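Local coordinates for putative uncharacterized protein (Streptococcus mutans, PDB 3BGK) that probably dehydrates the S-form of damaged, hydrated NADH and NADPH at the expense of ADP, returning the cofactors to their usable form, at residues L40-I45 with A275-S280; T226-G231 with D267-A272. All blocks are in the same frame, centred on the assembly; numbering follows the deposited sequence.

In the fold
Helix 268-287 is common to both interactions, whose centres lie about 11 Å apart. Its first turn packs on strand 227-230 of the mixed central sheet in interaction 2, and a later turn meets the N-terminal helix 39-45 in interaction 1. Along the chain the order is 40-45, 226-231, 267-272 and 275-280, so interaction 2 falls within the span bridged by interaction 1. The two also touch directly: Lys44 forms a salt bridge with Glu270, and Leu41 and Ile45 pack on the same glutamate. One long helix thus joins the sheet to the chain's N-terminal helix within the three-layer alpha/beta sandwich of the NnrD/CARKD family.

Interaction 1. Residues L40-I45 with A275-S280; sequences LLTKKI and AVFLHS. With K (potassium ion), chain C.
Thr42 and Phe277 bring together two helices of the ribokinase-like alpha/beta sandwich: the short N-terminal helix 39-45 and the long helix 268-287, which are 7.3 Å apart between Thr42 CA and Phe277 CA. The small threonine contributes most of the surface from its own helix and suits so close an approach, because both its branches find a use. Its hydroxyl, set beside the backbone nitrogen (chi1 -57°), is hydrogen-bonded four residues back to Asp38 O, just ahead of the helix, which gives the buried hydroxyl a polar partner. The same oxygen also abuts the aromatic ring, with Thr42 OG1 3.0 Å from Phe277 CD2, a close approach, oblique to the ring. The methyl branch turns to the neighbouring residue of the long helix, and Thr42 CG2 lies 4.3 Å from Leu278 CD1, a looser apolar touch.

The CB of Phe277 points at the N-terminal helix and its ring runs on past Thr42, which it meets along the CD2 side. The ring also packs on Val239 and meets the ring of Tyr281 at about 30°, neighbours that suit a large flat side chain. Leu278 packs beside it, its branched end also touching Phe260, Val305 and Met306, while Met309 packs on Thr42; helices 249-263 and 295-310 thereby join the same core. Beyond Thr42, toward the end of its helix, main-chain oxygens rather than side chains hold a potassium ion: Lys43 O binds it at 2.7 Å, and Ile46 O is its second protein ligand.

Interaction 2. Residues T226-G231 with D267-A272; sequences TKIYQG and DRFEVA
Ile228 is the first residue of the strand to reach the helix, and it meets the ring of Phe269 with both side chain and backbone. Its methyl Ile228 CG2 touches Phe269 CE1 at 3.7 Å, a contact that suits a beta-branched residue on the inward face of a sheet. Ile228 O lies in the ring plane at the edge, 3.4 Å from Phe269 CE1, where the slightly positive C-H rim is a reasonable neighbour for a carbonyl oxygen. Tyr229 directs its side chain away from the helix, as strand alternation requires, and packs on Leu219 and Ile234 of the flanking strands. Gln230 faces Phe269 again. Gln230 CB is 3.6 Å from Phe269 CD1, and with CG anti to the backbone N (chi1 -173°) the extended chain runs alongside the phenylalanine, the two pointing opposite ways, with amide and ring planes 15° apart. Gln230 OE1 thereby comes 3.4 Å from Phe269 CB, while NE2 is hydrogen-bonded to Glu216 O. Strand and helix run nearly antiparallel, at 168°, with their axes 9.3 Å apart, the helix-on-sheet layering of a three-layer alpha/beta sandwich.

Interaction 1. Residues L40-I45 with A275-S280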
loop_
_atom_site.group_PDB
_atom_site.type_symbol
_atom_site.label_atom_id
_atom_site.label_comp_id
_atom_site.label_asym_id
_atom_site.label_seq_id
_atom_site.Cartn_x
_atom_site.Cartn_y
_atom_site.Cartn_z
ATOM N N LEU A 40 25.698 -24.168 4.722
ATOM C CA LEU A 40 27.031 -24.209 4.122
ATOM C C LEU A 40 26.947 -24.282 2.599
ATOM O O LEU A 40 27.757 -23.670 1.896
ATOM C CB LEU A 40 27.854 -25.379 4.677
ATOM C CG LEU A 40 27.930 -25.550 6.204
ATOM C CD1 LEU A 40 28.694 -26.818 6.588
ATOM C CD2 LEU A 40 28.524 -24.330 6.902
ATOM N N LEU A 41 25.968 -25.022 2.092
ATOM C CA LEU A 41 25.717 -25.058 0.662
ATOM C C LEU A 41 25.232 -23.684 0.203
ATOM O O LEU A 41 25.708 -23.154 -0.800
ATOM C CB LEU A 41 24.698 -26.149 0.312
ATOM C CG LEU A 41 24.428 -26.535 -1.157
ATOM C CD1 LEU A 41 23.438 -25.590 -1.830
ATOM C CD2 LEU A 41 25.702 -26.655 -1.982
ATOM N N THR A 42 24.293 -23.114 0.956
ATOM C CA THR A 42 23.703 -21.813 0.643
ATOM C C THR A 42 24.752 -20.700 0.700
ATOM O O THR A 42 24.771 -19.818 -0.161
ATOM C CB THR A 42 22.508 -21.530 1.575
ATOM O OG1 THR A 42 21.556 -22.589 1.433
ATOM C CG2 THR A 42 21.833 -20.208 1.237
ATOM N N LYS A 43 25.632 -20.763 1.699
ATOM C CA LYS A 43 26.787 -19.874 1.781
ATOM C C LYS A 43 27.754 -20.078 0.618
ATOM O O LYS A 43 28.485 -19.152 0.256
ATOM C CB LYS A 43 27.546 -20.048 3.099
ATOM C CG LYS A 43 26.841 -19.495 4.324
ATOM C CD LYS A 43 27.722 -19.645 5.559
ATOM C CE LYS A 43 26.927 -20.091 6.783
ATOM N NZ LYS A 43 25.907 -19.098 7.233
ATOM N N LYS A 44 27.773 -21.274 0.036
ATOM C CA LYS A 44 28.623 -21.517 -1.129
ATOM C C LYS A 44 28.063 -20.833 -2.380
ATOM O O LYS A 44 28.827 -20.331 -3.209
ATOM C CB LYS A 44 28.813 -23.015 -1.382
ATOM C CG LYS A 44 29.883 -23.335 -2.430
ATOM C CD LYS A 44 29.444 -24.445 -3.375
ATOM C CE LYS A 44 29.595 -25.818 -2.736
ATOM N NZ LYS A 44 29.115 -26.899 -3.644
ATOM N N ILE A 45 26.737 -20.815 -2.505
ATOM C CA ILE A 45 26.066 -20.232 -3.669
ATOM C C ILE A 45 26.003 -18.705 -3.601
ATOM O O ILE A 45 26.448 -18.021 -4.527
ATOM C CB ILE A 45 24.652 -20.833 -3.881
ATOM C CG1 ILE A 45 24.749 -22.333 -4.215
ATOM C CG2 ILE A 45 23.845 -20.049 -4.943
ATOM C CD1 ILE A 45 25.762 -22.694 -5.301
ATOM N N ALA A 275 18.031 -21.677 -2.916
ATOM C CA ALA A 275 16.793 -20.910 -2.886
ATOM C C ALA A 275 15.760 -21.594 -1.986
ATOM O O ALA A 275 15.153 -20.948 -1.123
ATOM C CB ALA A 275 16.246 -20.725 -4.293
ATOM N N VAL A 276 15.588 -22.903 -2.171
ATOM C CA VAL A 276 14.659 -23.694 -1.370
ATOM C C VAL A 276 15.043 -23.694 0.109
ATOM O O VAL A 276 14.166 -23.572 0.972
ATOM C CB VAL A 276 14.522 -25.138 -1.905
ATOM C CG1 VAL A 276 13.621 -25.991 -0.995
ATOM C CG2 VAL A 276 13.966 -25.121 -3.318
ATOM N N PHE A 277 16.337 -23.809 0.404
ATOM C CA PHE A 277 16.786 -23.791 1.799
ATOM C C PHE A 277 16.485 -22.454 2.467
ATOM O O PHE A 277 15.941 -22.418 3.571
ATOM C CB PHE A 277 18.282 -24.112 1.938
ATOM C CG PHE A 277 18.830 -23.852 3.330
ATOM C CD1 PHE A 277 18.680 -24.797 4.344
ATOM C CD2 PHE A 277 19.468 -22.649 3.633
ATOM C CE1 PHE A 277 19.167 -24.552 5.628
ATOM C CE2 PHE A 277 19.955 -22.399 4.915
ATOM C CZ PHE A 277 19.802 -23.353 5.912
ATOM N N LEU A 278 16.848 -21.362 1.798
ATOM C CA LEU A 278 16.736 -20.034 2.385
ATOM C C LEU A 278 15.293 -19.632 2.692
ATOM O O LEU A 278 15.011 -19.034 3.724
ATOM C CB LEU A 278 17.423 -18.997 1.491
ATOM C CG LEU A 278 17.815 -17.699 2.196
ATOM C CD1 LEU A 278 18.789 -17.971 3.324
ATOM C CD2 LEU A 278 18.409 -16.752 1.193
ATOM N N HIS A 279 14.395 -19.966 1.778
ATOM C CA HIS A 279 12.958 -19.804 1.953
ATOM C C HIS A 279 12.511 -20.323 3.332
ATOM O O HIS A 279 11.960 -19.558 4.139
ATOM C CB HIS A 279 12.266 -20.531 0.792
ATOM C CG HIS A 279 10.778 -20.630 0.906
ATOM N ND1 HIS A 279 10.148 -21.710 1.488
ATOM C CD2 HIS A 279 9.794 -19.811 0.468
ATOM C CE1 HIS A 279 8.839 -21.541 1.421
ATOM N NE2 HIS A 279 8.600 -20.402 0.798
ATOM N N SER A 280 12.784 -21.599 3.616
ATOM C CA SER A 280 12.420 -22.214 4.908
ATOM C C SER A 280 13.267 -21.732 6.083
ATOM O O SER A 280 12.769 -21.621 7.213
ATOM C CB SER A 280 12.463 -23.744 4.827
ATOM O OG SER A 280 11.290 -24.249 4.212
HETATM K K K C . 29.548 -16.718 0.594
#

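Interaction 2. Residues T226-G231 with D267-A272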
loop_
_atom_site.group_PDB
_atom_site.type_symbol
_atom_site.label_atom_id
_atom_site.label_comp_id
_atom_site.label_asym_id
_atom_site.label_seq_id
_atom_site.Cartn_x
_atom_site.Cartn_y
_atom_site.Cartn_z
ATOM N N THR A 226 9.946 -30.429 1.633
ATOM C CA THR A 226 10.310 -30.247 0.228
ATOM C C THR A 226 11.645 -30.932 -0.078
ATOM O O THR A 226 12.583 -30.862 0.718
ATOM C CB THR A 226 10.395 -28.743 -0.136
ATOM O OG1 THR A 226 9.219 -28.066 0.328
ATOM C CG2 THR A 226 10.521 -28.549 -1.639
ATOM N N LYS A 227 11.700 -31.613 -1.220
ATOM C CA LYS A 227 12.918 -32.262 -1.692
ATOM C C LYS A 227 13.217 -31.780 -3.094
ATOM O O LYS A 227 12.299 -31.478 -3.858
ATOM C CB LYS A 227 12.771 -33.786 -1.704
ATOM C CG LYS A 227 12.424 -34.398 -0.360
ATOM C CD LYS A 227 12.367 -35.910 -0.447
ATOM C CE LYS A 227 11.550 -36.492 0.694
ATOM N NZ LYS A 227 12.069 -36.063 2.030
ATOM N N ILE A 228 14.503 -31.719 -3.427
ATOM C CA ILE A 228 14.948 -31.269 -4.743
ATOM C C ILE A 228 15.561 -32.444 -5.521
ATOM O O ILE A 228 16.503 -33.091 -5.062
ATOM C CB ILE A 228 15.943 -30.069 -4.652
ATOM C CG1 ILE A 228 15.468 -29.025 -3.638
ATOM C CG2 ILE A 228 16.105 -29.393 -5.996
ATOM C CD1 ILE A 228 15.947 -29.268 -2.207
ATOM N N TYR A 229 15.002 -32.714 -6.696
ATOM C CA TYR A 229 15.434 -33.825 -7.528
ATOM C C TYR A 229 16.076 -33.335 -8.827
ATOM O O TYR A 229 15.543 -32.441 -9.487
ATOM C CB TYR A 229 14.239 -34.701 -7.902
ATOM C CG TYR A 229 13.523 -35.393 -6.770
ATOM C CD1 TYR A 229 12.514 -34.747 -6.045
ATOM C CD2 TYR A 229 13.812 -36.719 -6.454
ATOM C CE1 TYR A 229 11.836 -35.396 -5.018
ATOM C CE2 TYR A 229 13.138 -37.378 -5.427
ATOM C CZ TYR A 229 12.154 -36.714 -4.718
ATOM O OH TYR A 229 11.497 -37.380 -3.709
ATOM N N GLN A 230 17.214 -33.930 -9.180
ATOM C CA GLN A 230 17.790 -33.829 -10.527
ATOM C C GLN A 230 18.653 -35.055 -10.795
ATOM O O GLN A 230 19.594 -35.331 -10.051
ATOM C CB GLN A 230 18.627 -32.559 -10.715
ATOM C CG GLN A 230 19.083 -32.356 -12.158
ATOM C CD GLN A 230 20.308 -31.466 -12.297
ATOM O OE1 GLN A 230 21.253 -31.556 -11.514
ATOM N NE2 GLN A 230 20.300 -30.611 -13.310
ATOM N N GLY A 231 18.322 -35.782 -11.861
ATOM C CA GLY A 231 19.008 -37.024 -12.202
ATOM C C GLY A 231 18.935 -38.017 -11.059
ATOM O O GLY A 231 17.852 -38.471 -10.687
ATOM N N ASP A 267 26.316 -24.487 -10.741
ATOM C CA ASP A 267 25.435 -25.663 -10.796
ATOM C C ASP A 267 23.976 -25.321 -10.480
ATOM O O ASP A 267 23.656 -24.859 -9.378
ATOM C CB ASP A 267 25.937 -26.771 -9.867
ATOM C CG ASP A 267 25.216 -28.093 -10.091
ATOM O OD1 ASP A 267 24.802 -28.369 -11.242
ATOM O OD2 ASP A 267 25.068 -28.860 -9.112
ATOM N N ARG A 268 23.102 -25.558 -11.455
ATOM C CA ARG A 268 21.701 -25.153 -11.352
ATOM C C ARG A 268 20.908 -25.907 -10.270
ATOM O O ARG A 268 19.992 -25.338 -9.663
ATOM C CB ARG A 268 21.016 -25.241 -12.716
ATOM C CG ARG A 268 19.732 -24.401 -12.832
ATOM C CD ARG A 268 19.235 -24.287 -14.275
ATOM N NE ARG A 268 19.240 -25.578 -14.971
ATOM C CZ ARG A 268 20.129 -25.941 -15.897
ATOM N NH1 ARG A 268 21.098 -25.108 -16.265
ATOM N NH2 ARG A 268 20.044 -27.141 -16.459
ATOM N N PHE A 269 21.258 -27.169 -10.027
ATOM C CA PHE A 269 20.649 -27.934 -8.938
ATOM C C PHE A 269 20.944 -27.312 -7.571
ATOM O O PHE A 269 20.053 -27.208 -6.728
ATOM C CB PHE A 269 21.110 -29.398 -8.952
ATOM C CG PHE A 269 20.703 -30.174 -7.721
ATOM C CD1 PHE A 269 19.487 -30.851 -7.679
ATOM C CD2 PHE A 269 21.531 -30.216 -6.602
ATOM C CE1 PHE A 269 19.107 -31.560 -6.546
ATOM C CE2 PHE A 269 21.160 -30.918 -5.462
ATOM C CZ PHE A 269 19.943 -31.594 -5.435
ATOM N N GLU A 270 22.191 -26.910 -7.350
ATOM C CA GLU A 270 22.580 -26.361 -6.057
ATOM C C GLU A 270 22.012 -24.957 -5.853
ATOM O O GLU A 270 21.657 -24.577 -4.728
ATOM C CB GLU A 270 24.097 -26.380 -5.893
ATOM C CG GLU A 270 24.703 -27.791 -5.957
ATOM C CD GLU A 270 26.142 -27.848 -5.461
ATOM O OE1 GLU A 270 26.923 -26.901 -5.742
ATOM O OE2 GLU A 270 26.489 -28.845 -4.786
ATOM N N VAL A 271 21.912 -24.211 -6.955
ATOM C CA VAL A 271 21.346 -22.861 -6.963
ATOM C C VAL A 271 19.871 -22.884 -6.558
ATOM O O VAL A 271 19.444 -22.108 -5.701
ATOM C CB VAL A 271 21.529 -22.161 -8.344
ATOM C CG1 VAL A 271 20.669 -20.910 -8.437
ATOM C CG2 VAL A 271 22.983 -21.806 -8.574
ATOM N N ALA A 272 19.105 -23.779 -7.173
ATOM C CA ALA A 272 17.702 -23.962 -6.824
ATOM C C ALA A 272 17.564 -24.523 -5.410
ATOM O O ALA A 272 16.669 -24.120 -4.664
ATOM C CB ALA A 272 17.015 -24.865 -7.833
#